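Local coordinates for protein probable enoyl-CoA hydratase/isomerase (Pseudomonas aeruginosa, PDB 7BOR) that binds coenzyme A in a crotonase fold and probably acts as a delta(3)-delta(2)-enoyl-CoA isomerase, at residues 2-7 with 29-34; 23-28 with 57-62; 88-93 with 217-222; 107-112 with 136-141. All coordinates share one frame; numbering follows the deposited sequence.

Interaction 1: residues 2-7 with 29-34; sequences SELIRV and RAMYSR
L4 meets M31 first, where the chain nears strand 5-9. Its CB lies 3.7 Å from M31 CG, and the sulfur SD of M31 is a little farther from the same carbon. The contact is apolar and uses the base of the leucine rather than its branch.

I5 is buried and touches both M31 and R34. Its two branches part company. CG1 lies anti to the carbonyl carbon (chi1 -63°) and carries CD1 to M31, 3.8 Å from the methyl CE. CG2 stays with R34, and CB lies 3.7 Å from R34 CG. The M31 chain is bent at chi3 (79°), and its CB, CG and CE all come within 4 Å of I5 CD1.

R6 points away from the helix. Its NH1 forms a salt bridge with D19.

V7 ends the segment against the head of R34. The two side chains come from opposite directions. CG1 lies over one face of the guanidinium, and CG2 is 3.9 Å from NH1. The aliphatic part of R34 thus packs on I5 and its flat end on V7.

Strand 5-7 runs at 20° to helix 29-34, with 9.3 Å between the axes. Strand 5-9 is an outermost strand of the six-stranded sheet in this chain and pairs antiparallel with strand 13-18. I5 also touches L18 of that strand. On the other side of helix 29-44, Y32 packs on helix 80-90.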
# COMPACT_ATOMS: atom_id res chain seq x y z
N SER A 2 -6.35 -5.62 -20.01
CA SER A 2 -5.63 -4.59 -19.25
C SER A 2 -6.62 -3.60 -18.60
O SER A 2 -6.42 -2.38 -18.61
CB SER A 2 -4.65 -3.84 -20.15
OG SER A 2 -3.54 -4.66 -20.46
N GLU A 3 -7.65 -4.17 -17.98
CA GLU A 3 -8.86 -3.44 -17.65
C GLU A 3 -8.82 -2.78 -16.28
O GLU A 3 -9.41 -1.70 -16.11
CB GLU A 3 -10.05 -4.40 -17.76
CG GLU A 3 -11.36 -3.94 -17.16
CD GLU A 3 -12.16 -5.10 -16.55
OE1 GLU A 3 -11.76 -6.28 -16.73
OE2 GLU A 3 -13.18 -4.81 -15.88
N LEU A 4 -8.15 -3.38 -15.29
CA LEU A 4 -8.31 -2.93 -13.91
C LEU A 4 -7.12 -2.17 -13.34
O LEU A 4 -7.32 -1.44 -12.36
CB LEU A 4 -8.62 -4.14 -13.00
CG LEU A 4 -9.95 -4.83 -13.33
CD1 LEU A 4 -10.10 -6.19 -12.71
CD2 LEU A 4 -11.11 -3.96 -12.88
N ILE A 5 -5.92 -2.33 -13.89
CA ILE A 5 -4.74 -1.53 -13.55
C ILE A 5 -4.26 -0.81 -14.82
O ILE A 5 -3.76 -1.45 -15.76
CB ILE A 5 -3.60 -2.39 -12.98
CG1 ILE A 5 -3.96 -3.08 -11.65
CG2 ILE A 5 -2.32 -1.54 -12.83
CD1 ILE A 5 -4.54 -2.21 -10.57
N ARG A 6 -4.40 0.52 -14.86
CA ARG A 6 -3.86 1.32 -15.96
C ARG A 6 -2.41 1.69 -15.71
O ARG A 6 -2.02 2.02 -14.59
CB ARG A 6 -4.69 2.59 -16.15
CG ARG A 6 -6.00 2.36 -16.86
CD ARG A 6 -7.09 3.33 -16.40
NE ARG A 6 -6.69 4.74 -16.47
CZ ARG A 6 -7.50 5.77 -16.24
NH1 ARG A 6 -8.78 5.56 -15.92
NH2 ARG A 6 -7.04 7.01 -16.34
N VAL A 7 -1.59 1.64 -16.77
CA VAL A 7 -0.16 1.90 -16.67
C VAL A 7 0.30 3.04 -17.59
O VAL A 7 0.86 2.80 -18.66
CB VAL A 7 0.64 0.63 -16.98
CG1 VAL A 7 0.66 -0.30 -15.81
CG2 VAL A 7 0.03 -0.09 -18.20
N ARG A 29 -6.53 -10.81 -7.53
CA ARG A 29 -5.27 -11.49 -7.85
C ARG A 29 -4.66 -10.95 -9.14
O ARG A 29 -3.44 -10.84 -9.27
CB ARG A 29 -5.50 -13.00 -7.95
CG ARG A 29 -5.77 -13.75 -6.63
CD ARG A 29 -6.03 -15.27 -6.87
NE ARG A 29 -7.28 -15.50 -7.62
CZ ARG A 29 -8.42 -15.94 -7.07
NH1 ARG A 29 -8.49 -16.21 -5.77
NH2 ARG A 29 -9.51 -16.11 -7.84
N ALA A 30 -5.50 -10.60 -10.12
CA ALA A 30 -5.00 -10.10 -11.39
C ALA A 30 -4.49 -8.66 -11.28
O ALA A 30 -3.57 -8.26 -12.01
CB ALA A 30 -6.11 -10.20 -12.45
N MET A 31 -5.03 -7.89 -10.34
CA MET A 31 -4.49 -6.55 -10.11
C MET A 31 -3.16 -6.62 -9.42
O MET A 31 -2.20 -5.96 -9.83
CB MET A 31 -5.49 -5.74 -9.31
CG MET A 31 -6.71 -5.37 -10.14
SD MET A 31 -8.10 -4.97 -9.11
CE MET A 31 -7.66 -3.28 -8.64
N TYR A 32 -3.04 -7.48 -8.40
CA TYR A 32 -1.76 -7.64 -7.74
C TYR A 32 -0.70 -8.10 -8.72
O TYR A 32 0.48 -7.71 -8.62
CB TYR A 32 -1.89 -8.67 -6.62
CG TYR A 32 -2.61 -8.23 -5.39
CD1 TYR A 32 -2.13 -7.17 -4.66
CD2 TYR A 32 -3.70 -8.93 -4.90
CE1 TYR A 32 -2.74 -6.77 -3.47
CE2 TYR A 32 -4.32 -8.54 -3.72
CZ TYR A 32 -3.81 -7.44 -3.02
OH TYR A 32 -4.37 -7.03 -1.84
N SER A 33 -1.07 -9.02 -9.62
CA SER A 33 -0.12 -9.56 -10.57
C SER A 33 0.34 -8.49 -11.55
O SER A 33 1.54 -8.37 -11.82
CB SER A 33 -0.74 -10.77 -11.29
OG SER A 33 -0.78 -11.90 -10.41
N ARG A 34 -0.60 -7.67 -12.06
CA ARG A 34 -0.23 -6.60 -12.98
C ARG A 34 0.70 -5.60 -12.29
O ARG A 34 1.71 -5.19 -12.87
CB ARG A 34 -1.48 -5.91 -13.53
CG ARG A 34 -1.21 -4.72 -14.49
CD ARG A 34 -1.40 -5.06 -15.95
NE ARG A 34 -0.53 -4.28 -16.83
CZ ARG A 34 0.80 -4.38 -16.84
NH1 ARG A 34 1.55 -3.66 -17.68
NH2 ARG A 34 1.40 -5.18 -15.98

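Interaction 2: residues 23-28 with 57-62; sequences KKNALT and DACFTS. With COA (coenzyme A), chain C.
S62 reaches the backbone carbonyl of K24 with both its hydroxyl and its backbone N. The S62 hydroxyl sits between its own backbone N and carbonyl carbon (chi1 51°). From there OG gives a hydrogen bond of 3.1 Å to K24 O, from well above the carbonyl plane. S62 N bonds to the same K24 O at 2.8 Å, nearly along the C=O axis. Two donors thus grip one oxygen. OG also lies 2.9 Å from N7A of the adenine.

T61 OG1 donates to N25 O over 2.6 Å, again from above the plane. L27 crosses T61 at about a right angle, with CG 3.4 Å from T61 OG1.

N25 answers with its amide: ND2 donates to F60 O at 2.9 Å. That oxygen lies near the amide plane, while ND2 sits above the F60 carbonyl plane (38° out). R20 N bonds to N25 OD1, so both ends of the amide are held. C59 SG lies against K24 O.

A water joins K24 NZ to A58 O.

Coenzyme A N4P donates to S62 O at 2.7 Å. A26 CB lies 3.5 Å from C6A, and K23 CE approaches the phosphate oxygen O9A. N64, I66 and R248 also hydrogen-bond the ligand. The two hydrogen-bonded loops, each following a strand of the six-stranded sheet, form part of the coenzyme A pocket of the crotonase fold.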
# COMPACT_ATOMS: atom_id res chain seq x y z
N LYS A 23 -16.01 -1.35 -7.29
CA LYS A 23 -15.66 -2.15 -6.13
C LYS A 23 -14.72 -1.39 -5.19
O LYS A 23 -13.99 -2.01 -4.42
CB LYS A 23 -15.05 -3.48 -6.55
CG LYS A 23 -16.04 -4.43 -7.26
CD LYS A 23 -17.35 -4.54 -6.48
CE LYS A 23 -18.37 -5.51 -7.11
NZ LYS A 23 -18.04 -6.93 -6.82
N LYS A 24 -14.75 -0.07 -5.23
CA LYS A 24 -13.88 0.74 -4.39
C LYS A 24 -12.41 0.37 -4.55
O LYS A 24 -11.64 0.40 -3.58
CB LYS A 24 -14.31 0.65 -2.92
CG LYS A 24 -15.75 1.08 -2.68
CD LYS A 24 -16.06 2.39 -3.41
CE LYS A 24 -16.59 3.48 -2.51
NZ LYS A 24 -16.20 4.86 -3.01
N ASN A 25 -12.04 0.01 -5.78
CA ASN A 25 -10.70 -0.41 -6.16
C ASN A 25 -10.18 -1.60 -5.35
O ASN A 25 -8.96 -1.73 -5.12
CB ASN A 25 -9.71 0.77 -6.08
CG ASN A 25 -9.95 1.82 -7.19
OD1 ASN A 25 -10.50 1.51 -8.24
ND2 ASN A 25 -9.52 3.05 -6.95
N ALA A 26 -11.09 -2.49 -4.94
CA ALA A 26 -10.70 -3.69 -4.20
C ALA A 26 -9.75 -4.53 -5.05
O ALA A 26 -9.98 -4.71 -6.25
CB ALA A 26 -11.93 -4.50 -3.81
N LEU A 27 -8.67 -4.99 -4.44
CA LEU A 27 -7.56 -5.56 -5.20
C LEU A 27 -7.72 -7.07 -5.40
O LEU A 27 -7.63 -7.84 -4.44
CB LEU A 27 -6.24 -5.27 -4.50
CG LEU A 27 -5.90 -3.80 -4.27
CD1 LEU A 27 -4.78 -3.71 -3.32
CD2 LEU A 27 -5.52 -3.25 -5.59
N THR A 28 -7.83 -7.47 -6.66
CA THR A 28 -7.92 -8.87 -7.09
C THR A 28 -6.55 -9.48 -7.40
O THR A 28 -5.53 -8.79 -7.50
CB THR A 28 -8.80 -8.97 -8.34
OG1 THR A 28 -8.08 -8.38 -9.43
CG2 THR A 28 -10.15 -8.27 -8.10
N ASP A 57 -9.14 10.39 -8.22
CA ASP A 57 -9.54 11.58 -7.47
C ASP A 57 -10.42 11.27 -6.29
O ASP A 57 -10.45 12.06 -5.35
CB ASP A 57 -10.32 12.58 -8.36
CG ASP A 57 -9.47 13.16 -9.46
OD1 ASP A 57 -8.22 13.05 -9.37
OD2 ASP A 57 -10.05 13.73 -10.43
N ALA A 58 -11.12 10.13 -6.31
CA ALA A 58 -12.10 9.85 -5.27
C ALA A 58 -11.79 8.65 -4.38
O ALA A 58 -12.39 8.52 -3.31
CB ALA A 58 -13.47 9.60 -5.91
N CYS A 59 -10.93 7.74 -4.81
CA CYS A 59 -10.81 6.47 -4.08
C CYS A 59 -9.41 5.93 -4.27
O CYS A 59 -8.88 5.97 -5.38
CB CYS A 59 -11.87 5.43 -4.56
SG CYS A 59 -11.85 3.80 -3.65
N PHE A 60 -8.80 5.46 -3.18
CA PHE A 60 -7.50 4.82 -3.34
C PHE A 60 -7.70 3.29 -3.48
O PHE A 60 -7.75 2.78 -4.61
CB PHE A 60 -6.57 5.20 -2.18
CG PHE A 60 -5.14 4.75 -2.37
CD1 PHE A 60 -4.36 5.22 -3.41
CD2 PHE A 60 -4.56 3.84 -1.47
CE1 PHE A 60 -3.04 4.77 -3.56
CE2 PHE A 60 -3.24 3.40 -1.63
CZ PHE A 60 -2.48 3.86 -2.66
N THR A 61 -7.92 2.55 -2.38
CA THR A 61 -8.35 1.14 -2.50
C THR A 61 -8.97 0.68 -1.19
O THR A 61 -8.46 1.00 -0.11
CB THR A 61 -7.18 0.21 -2.88
OG1 THR A 61 -7.62 -1.17 -2.93
CG2 THR A 61 -6.07 0.30 -1.85
N SER A 62 -10.04 -0.09 -1.28
CA SER A 62 -10.61 -0.72 -0.08
C SER A 62 -9.83 -1.94 0.35
O SER A 62 -10.24 -2.65 1.29
CB SER A 62 -12.10 -1.06 -0.30
OG SER A 62 -12.35 -1.81 -1.49
N1A COA C . -13.80 -6.67 -1.34
C2A COA C . -14.85 -7.06 -2.12
N3A COA C . -15.84 -6.19 -2.46
C4A COA C . -15.73 -4.93 -2.03
C5A COA C . -14.70 -4.51 -1.26
C6A COA C . -13.71 -5.41 -0.91
N6A COA C . -12.51 -5.14 -0.10
N7A COA C . -14.86 -3.19 -0.97
C8A COA C . -16.00 -2.77 -1.54
N9A COA C . -16.49 -3.84 -2.15
C1B COA C . -17.74 -3.70 -2.93
C2B COA C . -19.09 -3.81 -2.06
O2B COA C . -19.29 -5.24 -1.70
C3B COA C . -19.94 -3.31 -2.91
O3B COA C . -20.26 -4.29 -3.98
P3B COA C . -21.62 -4.21 -4.86
O7A COA C . -21.95 -2.78 -5.24
O8A COA C . -22.72 -4.81 -4.02
O9A COA C . -21.38 -4.99 -6.12
C4B COA C . -19.22 -2.14 -3.64
O4B COA C . -17.74 -2.57 -3.60
C5B COA C . -19.38 -0.88 -3.04
O5B COA C . -18.76 -0.99 -1.79
P1A COA C . -19.50 -0.33 -0.49
O1A COA C . -18.98 -0.92 0.80
O2A COA C . -21.01 -0.48 -0.51
O3A COA C . -19.16 1.28 -0.61
P2A COA C . -19.04 2.13 0.79
O4A COA C . -18.91 3.60 0.41
O5A COA C . -20.27 1.77 1.57
O6A COA C . -17.75 1.61 1.70
CBP COA C . -15.47 1.08 2.23
CCP COA C . -16.41 1.93 1.29
CDP COA C . -14.04 1.00 1.58
CEP COA C . -15.37 1.73 3.63
CAP COA C . -16.20 -0.30 2.32
OAP COA C . -16.41 -0.74 1.02
C9P COA C . -15.38 -1.36 3.04
O9P COA C . -15.24 -1.37 4.23
N8P COA C . -14.79 -2.40 2.16
C7P COA C . -13.97 -3.49 2.70
C6P COA C . -12.70 -2.93 3.42
C5P COA C . -11.91 -4.18 3.91
O5P COA C . -12.26 -4.83 4.84
N4P COA C . -10.71 -4.54 3.18
C3P COA C . -9.97 -5.72 3.56
C2P COA C . -9.11 -5.44 4.76
S1P COA C . -8.26 -7.01 5.05
O HOH W 1 -14.61 7.10 -2.85

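Interaction 3: residues 88-93 with 217-222; sequences LLEFPK and ELRRVI
The carboxylate of E90 meets the guanidinium of R219 edge to edge. The two planes are only 17° apart. R219 binds side-on, with one nitrogen to each oxygen. NE donates to E90 OE2 at 2.7 Å, and NH2 donates to OE1 at 3.1 Å. Both oxygens use their syn lone pairs. The NH2 bond is almost straight, at 178°. A third bond, from NH2 to OE2, is weak. This paired salt bridge should fix how the two groups are turned against each other.

The side chains come in at about a right angle. R219 is extended from CG to NE. The E90 chain is bent at chi2, and its end comes closer to the helix than its base suggests.

Beside the salt bridge lies an apolar patch built on L89. Its CG is anti to the backbone N (chi1 172°), and its two methyls part toward two neighbours. CD1 slides past L218, 3.4 Å from CD2, which is tighter than usual carbon contact. CD2 meets I222 CD1 tip to tip at 3.6 Å. L89 and L218 are buried, I222 and E90 are partly exposed, and R219 is exposed.

The contact joins the end of helix 80-90 to the long helix 200-233. L88 and F91 pack on helix 29-44. L218 and V221 rest on helix 140-148, and H113 touches both L89 and L218.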
# COMPACT_ATOMS: atom_id res chain seq x y z
N LEU A 88 7.01 -4.28 -4.28
CA LEU A 88 7.06 -2.90 -3.76
C LEU A 88 8.14 -2.76 -2.69
O LEU A 88 9.00 -1.86 -2.75
CB LEU A 88 5.71 -2.52 -3.22
CG LEU A 88 5.53 -1.08 -2.71
CD1 LEU A 88 5.73 -0.10 -3.80
CD2 LEU A 88 4.12 -1.02 -2.13
N LEU A 89 8.16 -3.67 -1.73
CA LEU A 89 9.18 -3.61 -0.68
C LEU A 89 10.58 -3.50 -1.27
O LEU A 89 11.41 -2.71 -0.80
CB LEU A 89 9.04 -4.85 0.19
CG LEU A 89 10.11 -5.08 1.23
CD1 LEU A 89 10.00 -3.99 2.33
CD2 LEU A 89 9.95 -6.45 1.80
N GLU A 90 10.86 -4.27 -2.31
CA GLU A 90 12.21 -4.30 -2.87
C GLU A 90 12.39 -3.29 -4.00
O GLU A 90 13.48 -3.20 -4.57
CB GLU A 90 12.54 -5.73 -3.35
CG GLU A 90 12.23 -6.82 -2.33
CD GLU A 90 13.34 -6.98 -1.30
OE1 GLU A 90 14.34 -6.25 -1.43
OE2 GLU A 90 13.24 -7.84 -0.39
N PHE A 91 11.35 -2.52 -4.35
CA PHE A 91 11.48 -1.58 -5.46
C PHE A 91 12.59 -0.59 -5.13
O PHE A 91 12.56 0.05 -4.07
CB PHE A 91 10.18 -0.87 -5.69
CG PHE A 91 10.12 -0.15 -6.99
CD1 PHE A 91 10.00 -0.84 -8.17
CD2 PHE A 91 10.14 1.21 -7.02
CE1 PHE A 91 9.89 -0.14 -9.34
CE2 PHE A 91 10.03 1.89 -8.18
CZ PHE A 91 9.91 1.22 -9.34
N PRO A 92 13.63 -0.47 -5.97
CA PRO A 92 14.78 0.36 -5.61
C PRO A 92 14.67 1.83 -6.00
O PRO A 92 15.51 2.62 -5.55
CB PRO A 92 15.93 -0.31 -6.39
CG PRO A 92 15.24 -0.82 -7.62
CD PRO A 92 13.88 -1.29 -7.18
N LYS A 93 13.72 2.22 -6.82
CA LYS A 93 13.57 3.62 -7.21
C LYS A 93 12.43 4.30 -6.46
O LYS A 93 11.65 3.65 -5.74
CB LYS A 93 13.33 3.73 -8.72
CG LYS A 93 14.41 3.01 -9.57
CD LYS A 93 14.06 3.05 -11.06
CE LYS A 93 14.91 2.07 -11.85
NZ LYS A 93 14.34 1.89 -13.22
N GLU A 217 15.11 -7.59 9.03
CA GLU A 217 14.05 -7.75 10.02
C GLU A 217 12.68 -7.63 9.37
O GLU A 217 11.80 -8.48 9.57
CB GLU A 217 14.21 -6.73 11.16
CG GLU A 217 13.25 -7.00 12.34
CD GLU A 217 13.51 -6.17 13.61
OE1 GLU A 217 13.94 -4.99 13.48
OE2 GLU A 217 13.26 -6.69 14.74
N LEU A 218 12.49 -6.60 8.53
CA LEU A 218 11.24 -6.45 7.80
C LEU A 218 10.91 -7.68 6.97
O LEU A 218 9.75 -8.12 6.96
CB LEU A 218 11.31 -5.22 6.90
CG LEU A 218 10.05 -4.72 6.20
CD1 LEU A 218 8.90 -4.64 7.18
CD2 LEU A 218 10.39 -3.33 5.60
N ARG A 219 11.89 -8.23 6.24
CA ARG A 219 11.64 -9.45 5.47
C ARG A 219 11.15 -10.56 6.38
O ARG A 219 10.19 -11.26 6.06
CB ARG A 219 12.90 -9.89 4.71
CG ARG A 219 13.01 -9.22 3.32
CD ARG A 219 14.36 -9.52 2.72
NE ARG A 219 14.81 -8.61 1.68
CZ ARG A 219 16.08 -8.26 1.54
NH1 ARG A 219 16.99 -8.73 2.37
NH2 ARG A 219 16.44 -7.44 0.57
N ARG A 220 11.77 -10.69 7.56
CA ARG A 220 11.41 -11.77 8.48
C ARG A 220 10.07 -11.49 9.17
O ARG A 220 9.26 -12.41 9.37
CB ARG A 220 12.57 -11.97 9.48
CG ARG A 220 12.19 -12.14 10.96
CD ARG A 220 13.42 -11.92 11.87
NE ARG A 220 13.09 -11.53 13.26
CZ ARG A 220 12.42 -10.43 13.60
NH1 ARG A 220 11.97 -9.64 12.64
NH2 ARG A 220 12.17 -10.11 14.87
N VAL A 221 9.79 -10.23 9.52
CA VAL A 221 8.47 -9.94 10.07
C VAL A 221 7.39 -10.23 9.04
O VAL A 221 6.35 -10.81 9.37
CB VAL A 221 8.40 -8.49 10.59
CG1 VAL A 221 6.91 -8.12 10.85
CG2 VAL A 221 9.25 -8.33 11.86
N ILE A 222 7.57 -9.79 7.80
CA ILE A 222 6.54 -10.04 6.79
C ILE A 222 6.28 -11.56 6.67
O ILE A 222 5.14 -11.99 6.45
CB ILE A 222 6.97 -9.40 5.46
CG1 ILE A 222 6.88 -7.85 5.55
CG2 ILE A 222 6.11 -9.83 4.28
CD1 ILE A 222 7.39 -7.12 4.31

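Interaction 4: residues 107-112 with 136-141; sequences GTTLLL and PEFGSS
T109 donates its hydroxyl to the carboxylate of E137. The bond from OG1 to OE1 is 2.9 Å long and meets the oxygen on its syn side, 28° out of the carboxylate plane. OE2 is farther, 3.3 Å from the same OG1. The T109 methyl CG2 also lies against OE1 and reaches S140 CB at 3.8 Å, while OG1 alone makes the bond. With OG1 between its backbone N and carbonyl carbon (chi1 62°), the hydroxyl also lies at the edge of the F138 ring, near its plane. F138 CB is 3.4 Å from it.

F138 then reaches on to L110. Its CE2 is 3.8 Å from L110 CB. L112 completes this shell, with CD1 against S140 CB.

The turn from E137 to S140 is a type I' beta turn, and it leads straight into helix 140-148. G139 is the N-cap residue of that helix. As in other crotonases, this part of the chain probably borders the active-site region, and here the E137 side chain is about 7 Å from the bound coenzyme A.

E137 O accepts two bonds from S140. The backbone N gives one. OG gives the other over 2.8 Å, in the carbonyl plane and on a lone pair. Farther out, E225 accepts from G139 N and S141 OG. H113 stacks on the F138 ring, and its NE2 is hydrogen-bonded to F138 O.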
# COMPACT_ATOMS: atom_id res chain seq x y z
N GLY A 107 -4.39 -1.04 1.65
CA GLY A 107 -4.47 0.34 1.15
C GLY A 107 -3.67 1.31 2.01
O GLY A 107 -3.03 2.24 1.50
N THR A 108 -3.66 1.07 3.32
CA THR A 108 -2.82 1.84 4.23
C THR A 108 -1.44 1.24 4.35
O THR A 108 -0.44 1.96 4.26
CB THR A 108 -3.49 1.94 5.59
OG1 THR A 108 -4.63 2.80 5.47
CG2 THR A 108 -2.53 2.49 6.66
N THR A 109 -1.33 -0.09 4.53
CA THR A 109 -0.01 -0.60 4.84
C THR A 109 0.95 -0.43 3.66
O THR A 109 2.16 -0.38 3.88
CB THR A 109 -0.05 -2.09 5.29
OG1 THR A 109 -0.56 -2.91 4.25
CG2 THR A 109 -0.88 -2.24 6.53
N LEU A 110 0.48 -0.42 2.42
CA LEU A 110 1.45 -0.31 1.34
C LEU A 110 2.11 1.06 1.35
O LEU A 110 3.27 1.21 0.90
CB LEU A 110 0.80 -0.57 0.00
CG LEU A 110 -0.15 0.46 -0.60
CD1 LEU A 110 0.67 1.51 -1.42
CD2 LEU A 110 -1.23 -0.23 -1.43
N LEU A 111 1.40 2.05 1.89
CA LEU A 111 1.95 3.39 2.05
C LEU A 111 3.18 3.39 2.94
O LEU A 111 4.02 4.29 2.83
CB LEU A 111 0.87 4.29 2.66
CG LEU A 111 -0.51 4.37 1.98
CD1 LEU A 111 -1.46 5.28 2.70
CD2 LEU A 111 -0.30 4.78 0.53
N LEU A 112 3.28 2.41 3.83
CA LEU A 112 4.48 2.30 4.66
C LEU A 112 5.73 1.92 3.86
O LEU A 112 6.83 2.03 4.40
CB LEU A 112 4.26 1.27 5.79
CG LEU A 112 3.04 1.58 6.62
CD1 LEU A 112 2.76 0.44 7.59
CD2 LEU A 112 3.21 2.92 7.44
N PRO A 136 -2.10 -8.13 11.66
CA PRO A 136 -1.38 -7.17 10.83
C PRO A 136 -0.61 -7.83 9.70
O PRO A 136 -0.12 -8.96 9.80
CB PRO A 136 -0.42 -6.47 11.80
CG PRO A 136 -0.98 -6.75 13.17
CD PRO A 136 -1.67 -8.11 13.06
N GLU A 137 -0.40 -7.04 8.64
CA GLU A 137 0.18 -7.51 7.39
C GLU A 137 1.12 -6.43 6.85
O GLU A 137 1.18 -5.30 7.39
CB GLU A 137 -1.00 -7.93 6.49
CG GLU A 137 -0.94 -7.60 5.10
CD GLU A 137 -1.31 -6.19 4.83
OE1 GLU A 137 -1.09 -5.32 5.70
OE2 GLU A 137 -1.79 -5.96 3.70
N PHE A 138 1.94 -6.84 5.87
CA PHE A 138 2.91 -6.00 5.15
C PHE A 138 3.93 -5.32 6.11
O PHE A 138 4.48 -4.25 5.82
CB PHE A 138 2.17 -4.98 4.27
CG PHE A 138 2.87 -4.64 2.95
CD1 PHE A 138 4.19 -4.99 2.72
CD2 PHE A 138 2.19 -3.96 1.97
CE1 PHE A 138 4.80 -4.66 1.55
CE2 PHE A 138 2.81 -3.65 0.79
CZ PHE A 138 4.09 -3.97 0.59
N GLY A 139 4.26 -5.96 7.22
CA GLY A 139 5.25 -5.43 8.13
C GLY A 139 4.77 -4.31 9.05
O GLY A 139 5.58 -3.76 9.82
N SER A 140 3.48 -4.01 9.03
CA SER A 140 2.93 -2.95 9.86
C SER A 140 3.08 -3.25 11.34
O SER A 140 3.10 -2.31 12.13
CB SER A 140 1.46 -2.78 9.52
OG SER A 140 0.71 -3.96 9.76
N SER A 141 3.18 -4.54 11.73
CA SER A 141 3.40 -4.87 13.13
C SER A 141 4.79 -4.48 13.58
O SER A 141 5.03 -4.30 14.78
CB SER A 141 3.21 -6.38 13.39
OG SER A 141 4.18 -7.13 12.71

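How the interactions relate
Interactions 1 and 2 come first along the chain and their segments alternate. Their centres are 12 Å apart, and they touch where M31 and Y32 meet the loop 23-28. Helix 29-44 follows that loop directly. Interaction 2 also touches interaction 4, 16 Å away between centres, through F60 and T61 against 107-111. Interaction 4 is nested inside the loop closed by interaction 3, only 11 Å off. L218 and I222 pack on G139 of its turn, and V221 on S141 just beyond. Interactions 2 and 3 lie on opposite sides of the chain's centre. The series thus runs from the outermost strand, past the coenzyme A loops, to helices 80-90, 140-148 and 200-233, all in one crotonase fold.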